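Local coordinates for protein chorismate mutase (Paraburkholderia phymatum, PDB 5TS9) that probably catalyses the rearrangement of chorismate to prephenate, as an all-helical member of the type II chorismate mutase family, at residues V16-S21 with A119-N124; A29-L34 with P99-Q104; Y63-E68 with Q123-V128; F74-E79 with A165-C170; K82-A87 with D155-A160. All coordinates share one frame; numbering follows the deposited sequence.

Contact 1: residues V16-S21 with A119-N124; sequences VPLVRS and ASIMQN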
# COMPACT_ATOMS: atom_id res chain seq x y z
N VAL A 16 -16.13 -13.53 5.37
CA VAL A 16 -15.21 -13.60 6.50
C VAL A 16 -14.11 -14.65 6.29
O VAL A 16 -12.95 -14.35 6.57
CB VAL A 16 -15.95 -13.85 7.82
CG1 VAL A 16 -14.97 -14.33 8.88
CG2 VAL A 16 -16.62 -12.57 8.27
N PRO A 17 -14.42 -15.88 5.84
CA PRO A 17 -13.32 -16.83 5.58
C PRO A 17 -12.32 -16.34 4.53
O PRO A 17 -11.11 -16.56 4.68
CB PRO A 17 -14.05 -18.11 5.14
CG PRO A 17 -15.41 -18.00 5.76
CD PRO A 17 -15.73 -16.53 5.68
N LEU A 18 -12.78 -15.67 3.47
CA LEU A 18 -11.86 -15.10 2.50
C LEU A 18 -10.98 -14.03 3.14
O LEU A 18 -9.75 -14.05 2.99
CB LEU A 18 -12.64 -14.53 1.31
CG LEU A 18 -11.86 -13.73 0.26
CD1 LEU A 18 -10.71 -14.54 -0.27
CD2 LEU A 18 -12.80 -13.33 -0.88
N VAL A 19 -11.59 -13.10 3.88
CA VAL A 19 -10.84 -12.00 4.50
C VAL A 19 -9.90 -12.54 5.56
O VAL A 19 -8.79 -12.03 5.75
CB VAL A 19 -11.83 -10.96 5.07
CG1 VAL A 19 -11.11 -9.90 5.93
CG2 VAL A 19 -12.58 -10.28 3.94
N ARG A 20 -10.31 -13.61 6.25
CA ARG A 20 -9.43 -14.25 7.22
C ARG A 20 -8.18 -14.81 6.54
O ARG A 20 -7.07 -14.64 7.04
CB ARG A 20 -10.22 -15.35 7.93
CG ARG A 20 -9.61 -15.85 9.21
CD ARG A 20 -10.58 -16.85 9.85
NE ARG A 20 -11.71 -16.22 10.54
CZ ARG A 20 -12.95 -16.72 10.56
NH1 ARG A 20 -13.23 -17.83 9.89
NH2 ARG A 20 -13.91 -16.10 11.23
N SER A 21 -8.33 -15.46 5.38
CA SER A 21 -7.17 -16.02 4.70
C SER A 21 -6.21 -14.91 4.26
O SER A 21 -4.99 -15.05 4.40
CB SER A 21 -7.61 -16.88 3.52
OG SER A 21 -8.43 -16.16 2.62
N ALA A 119 -3.68 -21.26 -2.23
CA ALA A 119 -4.79 -22.15 -2.48
C ALA A 119 -6.02 -21.78 -1.65
O ALA A 119 -7.15 -21.78 -2.16
CB ALA A 119 -4.36 -23.58 -2.20
N SER A 120 -5.84 -21.49 -0.36
CA SER A 120 -7.01 -21.21 0.47
C SER A 120 -7.68 -19.91 0.07
O SER A 120 -8.91 -19.80 0.12
CB SER A 120 -6.63 -21.18 1.95
OG SER A 120 -6.02 -19.96 2.28
N ILE A 121 -6.90 -18.91 -0.35
CA ILE A 121 -7.49 -17.66 -0.83
C ILE A 121 -8.29 -17.91 -2.10
O ILE A 121 -9.42 -17.44 -2.25
CB ILE A 121 -6.40 -16.61 -1.06
CG1 ILE A 121 -5.90 -16.04 0.28
CG2 ILE A 121 -6.93 -15.53 -1.98
CD1 ILE A 121 -4.61 -15.23 0.16
N MET A 122 -7.70 -18.66 -3.04
CA MET A 122 -8.42 -18.99 -4.26
C MET A 122 -9.64 -19.86 -3.98
O MET A 122 -10.69 -19.67 -4.59
CB MET A 122 -7.48 -19.65 -5.27
CG MET A 122 -6.46 -18.65 -5.86
SD MET A 122 -5.51 -19.39 -7.18
CE MET A 122 -4.38 -18.07 -7.58
N GLN A 123 -9.52 -20.81 -3.05
CA GLN A 123 -10.69 -21.64 -2.74
C GLN A 123 -11.81 -20.78 -2.15
O GLN A 123 -12.98 -20.97 -2.49
CB GLN A 123 -10.31 -22.76 -1.78
CG GLN A 123 -11.50 -23.63 -1.36
CD GLN A 123 -12.21 -24.29 -2.54
OE1 GLN A 123 -13.36 -23.96 -2.86
NE2 GLN A 123 -11.52 -25.22 -3.20
N ASN A 124 -11.45 -19.83 -1.29
CA ASN A 124 -12.42 -18.93 -0.69
C ASN A 124 -13.01 -17.97 -1.72
O ASN A 124 -14.20 -17.65 -1.67
CB ASN A 124 -11.77 -18.16 0.45
CG ASN A 124 -11.49 -19.05 1.66
OD1 ASN A 124 -12.15 -20.06 1.84
ND2 ASN A 124 -10.52 -18.67 2.47
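Leu18 and Asn124 lie side by side, pointing oppositely, where helices 16-39 and 106-128 run almost antiparallel, the segment axes 8.8 Å apart at closest and 159° between their directions. This is the tight part of the contact. CB of Asn124 rests on the backbone of Leu18, 3.7 Å from its CA, and CD1 of Leu18 reaches Ile121 O, 3.7 Å away. The leucine branches get there because CG is turned away from the backbone N (chi1 173°) and lies beside the carbonyl carbon. One turn further on, Ser21 faces the partner helix; in one of its two conformers its OG lies 3.4 Å from CG1 of Ile121 and receives a weak hydrogen bond from ND2 of Asn124 (3.3 Å). The same OG sits unusually close to Leu18 O, so a bond within its own helix is doubtful. The looser side holds the ring of the exposed Pro17, whose CB comes no closer than 4.3 Å to OD1 of Asn124, although Pro17 O lies 3.1 Å from ND2 of Asn124, at too poor an angle for a bond. Ser120, also modelled in two conformers, merely brushes Ser21. Around this pair the bundle closes in: Val19 packs on helix 137-151, Ile121 and Met122 lean on Phe74 of helix 67-95, and Leu18 also meets Ile169 of the C-terminal loop.

Contact 2: residues A29-L34 with P99-Q104; sequences ADQVAL and PATPRQ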
# COMPACT_ATOMS: atom_id res chain seq x y z
N ALA A 29 3.99 -10.74 6.81
CA ALA A 29 4.80 -9.52 6.67
C ALA A 29 5.63 -9.23 7.92
O ALA A 29 6.77 -8.76 7.83
CB ALA A 29 3.90 -8.33 6.35
N ASP A 30 5.07 -9.49 9.11
CA ASP A 30 5.82 -9.25 10.34
C ASP A 30 7.10 -10.06 10.36
O ASP A 30 8.17 -9.55 10.71
CB ASP A 30 4.97 -9.58 11.57
CG ASP A 30 3.69 -8.77 11.62
OD1 ASP A 30 3.19 -8.38 10.55
OD2 ASP A 30 3.19 -8.54 12.74
N GLN A 31 7.03 -11.34 9.96
CA GLN A 31 8.25 -12.15 10.00
C GLN A 31 9.15 -11.86 8.80
O GLN A 31 10.37 -12.02 8.92
CB GLN A 31 7.90 -13.63 10.06
CG GLN A 31 7.55 -14.15 11.46
CD GLN A 31 8.80 -14.43 12.28
OE1 GLN A 31 9.89 -14.63 11.73
NE2 GLN A 31 8.65 -14.46 13.59
N VAL A 32 8.61 -11.48 7.65
CA VAL A 32 9.51 -11.12 6.55
C VAL A 32 10.26 -9.82 6.87
O VAL A 32 11.46 -9.70 6.60
CB VAL A 32 8.73 -11.04 5.22
CG1 VAL A 32 9.60 -10.38 4.15
CG2 VAL A 32 8.28 -12.48 4.78
N ALA A 33 9.57 -8.86 7.49
CA ALA A 33 10.22 -7.63 7.94
C ALA A 33 11.39 -7.92 8.88
O ALA A 33 12.48 -7.36 8.72
CB ALA A 33 9.21 -6.72 8.64
N LEU A 34 11.18 -8.80 9.87
CA LEU A 34 12.26 -9.18 10.78
C LEU A 34 13.47 -9.72 10.03
O LEU A 34 14.62 -9.35 10.32
CB LEU A 34 11.76 -10.25 11.76
CG LEU A 34 10.72 -9.85 12.81
CD1 LEU A 34 10.23 -11.11 13.57
CD2 LEU A 34 11.30 -8.79 13.77
N PRO A 99 11.69 -5.91 17.36
CA PRO A 99 11.31 -6.87 18.41
C PRO A 99 12.22 -8.10 18.42
O PRO A 99 12.79 -8.49 17.40
CB PRO A 99 9.86 -7.23 18.07
CG PRO A 99 9.54 -6.56 16.78
CD PRO A 99 10.52 -5.47 16.57
N ALA A 100 12.36 -8.70 19.60
CA ALA A 100 13.14 -9.92 19.77
C ALA A 100 12.36 -11.20 19.44
O ALA A 100 12.75 -12.29 19.88
CB ALA A 100 13.67 -10.01 21.21
N THR A 101 11.26 -11.10 18.71
CA THR A 101 10.51 -12.27 18.30
C THR A 101 11.44 -13.28 17.62
O THR A 101 12.28 -12.89 16.79
CB THR A 101 9.40 -11.86 17.33
OG1 THR A 101 8.72 -10.71 17.86
CG2 THR A 101 8.41 -13.00 17.13
N PRO A 102 11.34 -14.57 17.94
CA PRO A 102 12.12 -15.58 17.21
C PRO A 102 11.79 -15.57 15.72
O PRO A 102 10.64 -15.42 15.31
CB PRO A 102 11.72 -16.90 17.88
CG PRO A 102 10.55 -16.57 18.81
CD PRO A 102 10.71 -15.14 19.15
N ARG A 103 12.84 -15.68 14.91
CA ARG A 103 12.68 -15.64 13.46
C ARG A 103 12.29 -17.01 12.94
O ARG A 103 12.82 -18.04 13.37
CB ARG A 103 13.98 -15.19 12.80
CG ARG A 103 14.11 -13.68 12.63
CD ARG A 103 14.01 -12.94 13.97
NE ARG A 103 14.73 -11.67 13.91
CZ ARG A 103 14.63 -10.71 14.82
NH1 ARG A 103 13.85 -10.86 15.87
NH2 ARG A 103 15.32 -9.60 14.67
N GLN A 104 11.35 -17.03 12.00
CA GLN A 104 10.92 -18.26 11.33
C GLN A 104 11.59 -18.32 9.96
O GLN A 104 11.61 -17.32 9.24
CB GLN A 104 9.40 -18.27 11.20
CG GLN A 104 8.65 -18.31 12.55
CD GLN A 104 7.18 -17.92 12.41
OE1 GLN A 104 6.61 -17.99 11.33
NE2 GLN A 104 6.57 -17.50 13.52
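Gln31 and Arg103 make the nearest backbone approach, 6.6 Å between their CA atoms, as the irregular segment 99-104 passes the helical turn 29-34. The amide of Gln31 grips this loop backbone by both ends. Its NE2 donates to Pro102 O (2.8 Å, 165°) within the plane of that carbonyl, while its OE1 accepts from Gln104 N (2.8 Å), a donor standing well above the plane of the side-chain carbonyl. A bend at chi2 (-80°) turns the amide so that it can serve both. The amide of Gln104 lies stacked on it, the planes 15° apart and the two NE2 atoms separated by 3.7 Å. Leu34 works beside these hydrogen bonds: CD1 meets CB of Thr101 at 3.9 Å, and CD2 lies over one face of the Arg103 guanidinium, offset toward its rim. NH1 of Arg103 ties the loop to itself by donating to Pro99 O and Thr101 O, and NE forms a salt bridge with Asp38. With two bonds on Gln31 and two on NH1, three of the loop's carbonyls and the N-H of Gln104 are paired by side chains, which gives a segment without regular secondary structure a defined path between helices 67-95 and 106-128.

Contact 3: residues Y63-E68 with Q123-V128; sequences YGLTAE and QNLQSV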
# COMPACT_ATOMS: atom_id res chain seq x y z
N TYR A 63 -9.55 -23.11 -9.85
CA TYR A 63 -10.58 -22.63 -8.94
C TYR A 63 -11.61 -21.74 -9.64
O TYR A 63 -12.20 -20.86 -9.02
CB TYR A 63 -9.95 -21.85 -7.78
CG TYR A 63 -9.01 -22.67 -6.90
CD1 TYR A 63 -9.50 -23.38 -5.81
CD2 TYR A 63 -7.65 -22.73 -7.16
CE1 TYR A 63 -8.65 -24.13 -5.01
CE2 TYR A 63 -6.80 -23.47 -6.37
CZ TYR A 63 -7.31 -24.16 -5.29
OH TYR A 63 -6.47 -24.90 -4.49
N GLY A 64 -11.82 -21.96 -10.94
CA GLY A 64 -12.79 -21.17 -11.69
C GLY A 64 -12.49 -19.68 -11.79
O GLY A 64 -13.39 -18.90 -12.12
N LEU A 65 -11.26 -19.27 -11.51
CA LEU A 65 -10.87 -17.87 -11.63
C LEU A 65 -10.23 -17.60 -12.99
O LEU A 65 -9.54 -18.46 -13.55
CB LEU A 65 -9.88 -17.47 -10.54
CG LEU A 65 -10.30 -17.79 -9.11
CD1 LEU A 65 -9.20 -17.39 -8.14
CD2 LEU A 65 -11.61 -17.06 -8.83
N THR A 66 -10.47 -16.40 -13.50
CA THR A 66 -9.75 -15.94 -14.68
C THR A 66 -8.34 -15.53 -14.28
O THR A 66 -8.07 -15.20 -13.12
CB THR A 66 -10.44 -14.74 -15.35
OG1 THR A 66 -10.28 -13.56 -14.55
CG2 THR A 66 -11.92 -15.00 -15.59
N ALA A 67 -7.45 -15.58 -15.26
CA ALA A 67 -6.06 -15.22 -14.98
C ALA A 67 -5.97 -13.78 -14.53
O ALA A 67 -5.21 -13.45 -13.61
CB ALA A 67 -5.19 -15.48 -16.21
N GLU A 68 -6.75 -12.89 -15.15
CA GLU A 68 -6.69 -11.48 -14.80
C GLU A 68 -7.17 -11.26 -13.37
O GLU A 68 -6.62 -10.43 -12.65
CB GLU A 68 -7.51 -10.65 -15.79
N GLN A 123 -9.52 -20.81 -3.05
CA GLN A 123 -10.69 -21.64 -2.74
C GLN A 123 -11.81 -20.78 -2.15
O GLN A 123 -12.98 -20.97 -2.49
CB GLN A 123 -10.31 -22.76 -1.78
CG GLN A 123 -11.50 -23.63 -1.36
CD GLN A 123 -12.21 -24.29 -2.54
OE1 GLN A 123 -13.36 -23.96 -2.86
NE2 GLN A 123 -11.52 -25.22 -3.20
N ASN A 124 -11.45 -19.83 -1.29
CA ASN A 124 -12.42 -18.93 -0.69
C ASN A 124 -13.01 -17.97 -1.72
O ASN A 124 -14.20 -17.65 -1.67
CB ASN A 124 -11.77 -18.16 0.45
CG ASN A 124 -11.49 -19.05 1.66
OD1 ASN A 124 -12.15 -20.06 1.84
ND2 ASN A 124 -10.52 -18.67 2.47
N LEU A 125 -12.18 -17.46 -2.64
CA LEU A 125 -12.70 -16.60 -3.71
C LEU A 125 -13.77 -17.32 -4.51
O LEU A 125 -14.84 -16.76 -4.81
CB LEU A 125 -11.57 -16.18 -4.63
CG LEU A 125 -10.81 -14.92 -4.29
CD1 LEU A 125 -9.48 -14.96 -5.02
CD2 LEU A 125 -11.63 -13.73 -4.70
N GLN A 126 -13.46 -18.55 -4.91
CA GLN A 126 -14.43 -19.37 -5.62
C GLN A 126 -15.70 -19.56 -4.80
O GLN A 126 -16.82 -19.40 -5.32
CB GLN A 126 -13.80 -20.72 -5.96
CG GLN A 126 -14.74 -21.68 -6.65
CD GLN A 126 -14.07 -22.99 -6.99
OE1 GLN A 126 -13.23 -23.48 -6.23
NE2 GLN A 126 -14.41 -23.55 -8.14
N SER A 127 -15.56 -19.88 -3.52
CA SER A 127 -16.74 -20.10 -2.68
C SER A 127 -17.64 -18.87 -2.60
O SER A 127 -18.85 -19.01 -2.49
CB SER A 127 -16.31 -20.50 -1.27
OG SER A 127 -15.65 -21.75 -1.28
N VAL A 128 -17.07 -17.66 -2.67
CA VAL A 128 -17.88 -16.46 -2.49
C VAL A 128 -18.19 -15.77 -3.82
O VAL A 128 -18.79 -14.68 -3.83
CB VAL A 128 -17.22 -15.49 -1.49
CG1 VAL A 128 -16.14 -14.64 -2.16
CG2 VAL A 128 -18.26 -14.64 -0.82
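The turn that leads into helix 67-95 packs here against the last turns of helix 106-128, with Tyr63 and Gln126 in closest register, 6.0 Å between their CA atoms. Tyr63 touches with both its ring edge and its backbone carbonyl. CE1 of Tyr63 comes 3.6 Å from NE2 of Gln123, which lies in the ring plane, at its edge, while the amide plane is turned 75° from the ring; CD1 of Tyr63 lies 3.8 Å from OE1 of Gln126. Gln126 stretches out alongside the backbone of Tyr63; with CG pointing away from the backbone N (chi1 178°) and the chain extended beyond it, its CB, CG and CD run along Tyr63 O, CB at 3.5 Å. After Tyr63 the chain turns through Gly64, in a left-handed backbone conformation (phi 63°) that glycine adopts readily, and at Thr66 it reaches the N-cap of helix 67-95, where the threonine OG1 is bonded to Asp69 N. Between these points Leu65 brings its CD1 to the helix, 4.0 Å from CD1 of Leu125, the purely apolar pair of a surface contact. Deeper in, Tyr63 and Leu65 both rest on Met122, and Leu125 continues to Leu18 of helix 16-39 and to Arg132.

Contact 4: residues F74-E79 with A165-C170; sequences FSDQVE and AVARIC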
# COMPACT_ATOMS: atom_id res chain seq x y z
N PHE A 74 -3.69 -11.09 -6.30
CA PHE A 74 -2.41 -11.33 -5.67
C PHE A 74 -1.46 -10.15 -5.81
O PHE A 74 -0.61 -9.96 -4.93
CB PHE A 74 -1.81 -12.65 -6.18
CG PHE A 74 -2.43 -13.84 -5.50
CD1 PHE A 74 -3.65 -14.35 -5.93
CD2 PHE A 74 -1.83 -14.41 -4.38
CE1 PHE A 74 -4.25 -15.43 -5.29
CE2 PHE A 74 -2.40 -15.48 -3.73
CZ PHE A 74 -3.63 -16.00 -4.18
N SER A 75 -1.59 -9.33 -6.86
CA SER A 75 -0.91 -8.03 -6.82
C SER A 75 -1.35 -7.24 -5.60
O SER A 75 -0.52 -6.66 -4.89
CB SER A 75 -1.18 -7.21 -8.08
OG SER A 75 -0.94 -7.96 -9.27
N ASP A 76 -2.65 -7.25 -5.32
CA ASP A 76 -3.14 -6.59 -4.11
C ASP A 76 -2.53 -7.20 -2.85
O ASP A 76 -2.19 -6.47 -1.91
CB ASP A 76 -4.67 -6.64 -4.06
CG ASP A 76 -5.32 -5.72 -5.09
OD1 ASP A 76 -4.64 -4.74 -5.54
OD2 ASP A 76 -6.50 -5.95 -5.43
N GLN A 77 -2.40 -8.53 -2.81
CA GLN A 77 -1.81 -9.18 -1.64
C GLN A 77 -0.36 -8.78 -1.44
O GLN A 77 0.08 -8.59 -0.30
CB GLN A 77 -1.87 -10.71 -1.76
CG GLN A 77 -3.25 -11.32 -1.90
CD GLN A 77 -4.29 -10.70 -1.00
OE1 GLN A 77 -4.29 -10.92 0.22
NE2 GLN A 77 -5.20 -9.94 -1.58
N VAL A 78 0.42 -8.70 -2.52
CA VAL A 78 1.83 -8.39 -2.32
C VAL A 78 2.01 -6.92 -1.96
O VAL A 78 2.86 -6.59 -1.14
CB VAL A 78 2.68 -8.81 -3.53
CG1 VAL A 78 2.56 -10.30 -3.77
CG2 VAL A 78 2.25 -8.06 -4.76
N GLU A 79 1.17 -6.02 -2.49
CA GLU A 79 1.27 -4.61 -2.10
C GLU A 79 0.86 -4.40 -0.65
O GLU A 79 1.46 -3.57 0.05
CB GLU A 79 0.41 -3.74 -3.02
CG GLU A 79 0.87 -3.70 -4.46
CD GLU A 79 2.25 -3.10 -4.61
OE1 GLU A 79 2.57 -2.15 -3.87
OE2 GLU A 79 3.01 -3.57 -5.46
N ALA A 165 -5.57 -5.16 0.98
CA ALA A 165 -5.55 -6.50 0.39
C ALA A 165 -6.89 -6.90 -0.21
O ALA A 165 -6.92 -7.61 -1.22
CB ALA A 165 -5.12 -7.52 1.45
N VAL A 166 -8.01 -6.46 0.37
CA VAL A 166 -9.34 -6.86 -0.08
C VAL A 166 -9.85 -5.98 -1.22
O VAL A 166 -11.01 -6.09 -1.64
CB VAL A 166 -10.35 -6.82 1.09
CG1 VAL A 166 -9.90 -7.76 2.20
CG2 VAL A 166 -10.52 -5.38 1.59
N ALA A 167 -8.98 -5.10 -1.72
CA ALA A 167 -9.35 -4.04 -2.65
C ALA A 167 -10.23 -4.50 -3.81
O ALA A 167 -11.16 -3.79 -4.23
CB ALA A 167 -8.08 -3.38 -3.20
N ARG A 168 -9.93 -5.65 -4.40
CA ARG A 168 -10.66 -6.05 -5.60
C ARG A 168 -11.36 -7.41 -5.45
O ARG A 168 -11.53 -8.15 -6.42
CB ARG A 168 -9.73 -6.03 -6.81
CG ARG A 168 -9.11 -4.64 -6.98
CD ARG A 168 -8.32 -4.48 -8.26
NE ARG A 168 -6.95 -4.90 -8.05
CZ ARG A 168 -5.98 -4.74 -8.94
NH1 ARG A 168 -6.22 -4.17 -10.12
NH2 ARG A 168 -4.75 -5.15 -8.64
N ILE A 169 -11.76 -7.74 -4.23
CA ILE A 169 -12.75 -8.81 -4.06
C ILE A 169 -14.03 -8.44 -4.81
O ILE A 169 -14.56 -9.22 -5.62
CB ILE A 169 -13.02 -9.05 -2.57
CG1 ILE A 169 -11.79 -9.63 -1.88
CG2 ILE A 169 -14.24 -9.95 -2.39
CD1 ILE A 169 -11.98 -9.78 -0.38
N CYS A 170 -14.55 -7.26 -4.53
CA CYS A 170 -15.75 -6.78 -5.22
C CYS A 170 -15.41 -6.43 -6.65
O CYS A 170 -14.42 -5.75 -6.91
CB CYS A 170 -16.29 -5.54 -4.51
SG CYS A 170 -16.80 -5.87 -2.84
O HOH W 1 -7.93 -7.63 -3.86
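The side chains of Asp76 and Arg168 run roughly perpendicular, and their flat ends meet with the carboxylate and guanidinium planes 42° apart. The salt bridge is therefore uneven. NE of Arg168 donates to OD2 of Asp76 at 2.9 Å and 170°, on the syn side of the carboxylate and in the guanidinium plane, whereas NH2 of Arg168 reaches OD1 of Asp76 only weakly, at 3.1 Å. The bend at chi3 of the arginine (-88°) swings the guanidinium edge onto the aspartate, while CG of Arg168 lies 3.3 Å from OD2 of Asp76. OD1 has a second cationic partner in Arg164, so two arginines share one buried acid, which probably keeps it ionised. Tyr86 and Tyr44 of the second subunit pack against Ala167 and Arg168. A water extends the link: it donates to OD2 of Asp76 and to Ala165 O and accepts from Arg168 N (2.9 Å). Ala165 O is also approached from above its carbonyl plane by NE2 of Gln77, at 2.9 Å, an amide nitrogen that bonds Ile73 O as well, and OE1 of Gln77 lies 3.7 Å from CB of Ala165. These bonds hold the chain where it leaves helix 156-165 and starts the loop to Cys170. Side chain, water and backbone thus fasten a C-terminal segment, disulfide-linked from Cys170 to Cys137, across helix 67-95 of an all-helical type II chorismate mutase fold.

Contact 5: residues K82-A87 with D155-A160; sequences KEVQYA and DVLHRA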
# COMPACT_ATOMS: atom_id res chain seq x y z
N LYS A 82 3.87 -5.51 1.41
CA LYS A 82 4.92 -4.49 1.43
C LYS A 82 4.53 -3.28 2.28
O LYS A 82 5.38 -2.71 2.96
CB LYS A 82 5.28 -4.07 0.00
CG LYS A 82 5.74 -5.26 -0.87
CD LYS A 82 6.32 -4.82 -2.21
CE LYS A 82 5.24 -4.23 -3.09
NZ LYS A 82 5.82 -3.86 -4.45
N GLU A 83 3.26 -2.86 2.24
CA GLU A 83 2.80 -1.76 3.10
C GLU A 83 3.17 -2.00 4.56
O GLU A 83 3.68 -1.11 5.25
CB GLU A 83 1.28 -1.60 2.96
CG GLU A 83 0.66 -0.60 3.90
CD GLU A 83 -0.83 -0.36 3.62
OE1 GLU A 83 -1.42 0.52 4.27
OE2 GLU A 83 -1.41 -1.04 2.75
N VAL A 84 2.90 -3.21 5.04
CA VAL A 84 3.24 -3.54 6.42
C VAL A 84 4.76 -3.55 6.59
O VAL A 84 5.29 -2.96 7.53
CB VAL A 84 2.61 -4.88 6.82
CG1 VAL A 84 3.10 -5.33 8.20
CG2 VAL A 84 1.09 -4.75 6.83
N GLN A 85 5.48 -4.20 5.67
CA GLN A 85 6.92 -4.33 5.83
C GLN A 85 7.60 -2.96 5.88
O GLN A 85 8.47 -2.72 6.72
CB GLN A 85 7.53 -5.16 4.69
CG GLN A 85 7.14 -6.62 4.67
CD GLN A 85 7.76 -7.34 3.49
OE1 GLN A 85 8.97 -7.20 3.23
NE2 GLN A 85 6.96 -8.12 2.77
N TYR A 86 7.25 -2.07 4.95
CA TYR A 86 7.91 -0.76 4.94
C TYR A 86 7.63 -0.00 6.24
O TYR A 86 8.52 0.67 6.77
CB TYR A 86 7.43 0.08 3.75
CG TYR A 86 8.06 -0.25 2.42
CD1 TYR A 86 9.45 -0.18 2.23
CD2 TYR A 86 7.27 -0.58 1.33
CE1 TYR A 86 10.02 -0.45 0.99
CE2 TYR A 86 7.82 -0.87 0.09
CZ TYR A 86 9.21 -0.79 -0.08
OH TYR A 86 9.77 -1.10 -1.30
N ALA A 87 6.40 -0.08 6.74
CA ALA A 87 6.03 0.67 7.94
C ALA A 87 6.74 0.11 9.17
O ALA A 87 7.26 0.87 10.00
CB ALA A 87 4.52 0.64 8.14
N ASP A 155 -3.86 -4.42 14.70
CA ASP A 155 -3.72 -3.01 15.04
C ASP A 155 -4.12 -2.16 13.83
O ASP A 155 -4.61 -2.67 12.81
CB ASP A 155 -2.31 -2.69 15.56
CG ASP A 155 -1.21 -3.00 14.56
OD1 ASP A 155 -1.49 -3.21 13.36
OD2 ASP A 155 -0.03 -3.03 14.97
N VAL A 156 -3.94 -0.84 13.94
CA VAL A 156 -4.39 0.08 12.90
C VAL A 156 -3.61 -0.14 11.61
O VAL A 156 -4.20 -0.12 10.51
CB VAL A 156 -4.27 1.54 13.38
CG1 VAL A 156 -4.42 2.49 12.24
CG2 VAL A 156 -5.32 1.82 14.45
N LEU A 157 -2.29 -0.34 11.71
CA LEU A 157 -1.47 -0.60 10.52
C LEU A 157 -1.96 -1.84 9.77
O LEU A 157 -2.10 -1.82 8.54
CB LEU A 157 -0.01 -0.80 10.92
CG LEU A 157 0.94 -1.38 9.85
CD1 LEU A 157 1.06 -0.46 8.61
CD2 LEU A 157 2.36 -1.67 10.42
N HIS A 158 -2.18 -2.93 10.50
CA HIS A 158 -2.57 -4.18 9.84
C HIS A 158 -3.99 -4.11 9.29
O HIS A 158 -4.27 -4.69 8.24
CB HIS A 158 -2.41 -5.34 10.79
CG HIS A 158 -0.98 -5.73 11.03
ND1 HIS A 158 -0.16 -5.03 11.91
CD2 HIS A 158 -0.22 -6.71 10.50
CE1 HIS A 158 1.04 -5.59 11.91
NE2 HIS A 158 1.03 -6.61 11.06
N ARG A 159 -4.89 -3.41 9.98
CA ARG A 159 -6.23 -3.25 9.41
C ARG A 159 -6.20 -2.40 8.15
O ARG A 159 -6.87 -2.72 7.15
CB ARG A 159 -7.19 -2.65 10.44
CG ARG A 159 -8.66 -2.64 9.98
CD ARG A 159 -9.60 -2.09 11.07
NE ARG A 159 -9.84 -0.67 10.88
CZ ARG A 159 -9.33 0.30 11.64
NH1 ARG A 159 -8.56 -0.01 12.68
NH2 ARG A 159 -9.59 1.57 11.37
N ALA A 160 -5.41 -1.32 8.16
CA ALA A 160 -5.26 -0.50 6.97
C ALA A 160 -4.77 -1.33 5.80
O ALA A 160 -5.29 -1.23 4.68
CB ALA A 160 -4.31 0.67 7.24
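A buried antiparallel helix pair, 82-87 of helix 67-95 against the start of helix 156-165, is joined here by apolar side chains, the segment axes 9.7 Å apart at closest and 153° between their directions. Leu157 supplies the main apolar side chain. With CG on the far side of CB from the backbone N (chi1 167°), both its methyls press on Ala87, CD1 at 3.7 Å and CD2 at 3.9 Å from the alanine CB, and CD2 also reaches CG1 of Val84 at 4.3 Å. Next to it the same valine methyl crosses to His158, lying 3.8 Å from NE2 and approaching the ring obliquely. That ring is held at both nitrogens. Asp155 is the N-cap of helix 156-165, and its OD1 accepts from His158 N, the capping bond, and from His158 ND1 (2.7 Å, 157°), which it meets close to the ring plane; NE2 is bonded to Asp30 of helix 16-39. The bonds at ND1 and NE2 fix the rotation of the imidazole, so that the helix start and a third helix are linked through one side chain. At the other end Glu83, extended beyond CG in one of its two conformers, brings OE1 alongside Ala160. The second subunit lies close by: its Ala160 packs on Leu157, its Glu83 approaches Glu83, and its Asn91 takes a hydrogen bond from Arg159.

The five contacts tie distant parts of one chain into a single helical bundle. Helix 67-95 is the common thread: it carries contacts 4 and 5, whose centres are 14 Å apart, and the turn at its start enters contact 3. Helix 16-39 serves contacts 1 and 2 at points 24 Å apart, and helix 106-128 joins contacts 1 and 3, which share Gln123 and Asn124. Contacts 2 and 3 lie farthest apart, about 31 Å between centres, on opposite sides of the chain's centre. Along the chain contact 2 is nested within contact 1 and contact 5 within contact 4, while most other pairs interleave. Contacts 4 and 5 also touch the second subunit, so the same helix 67-95 serves both the subunit's core and the contact with its partner.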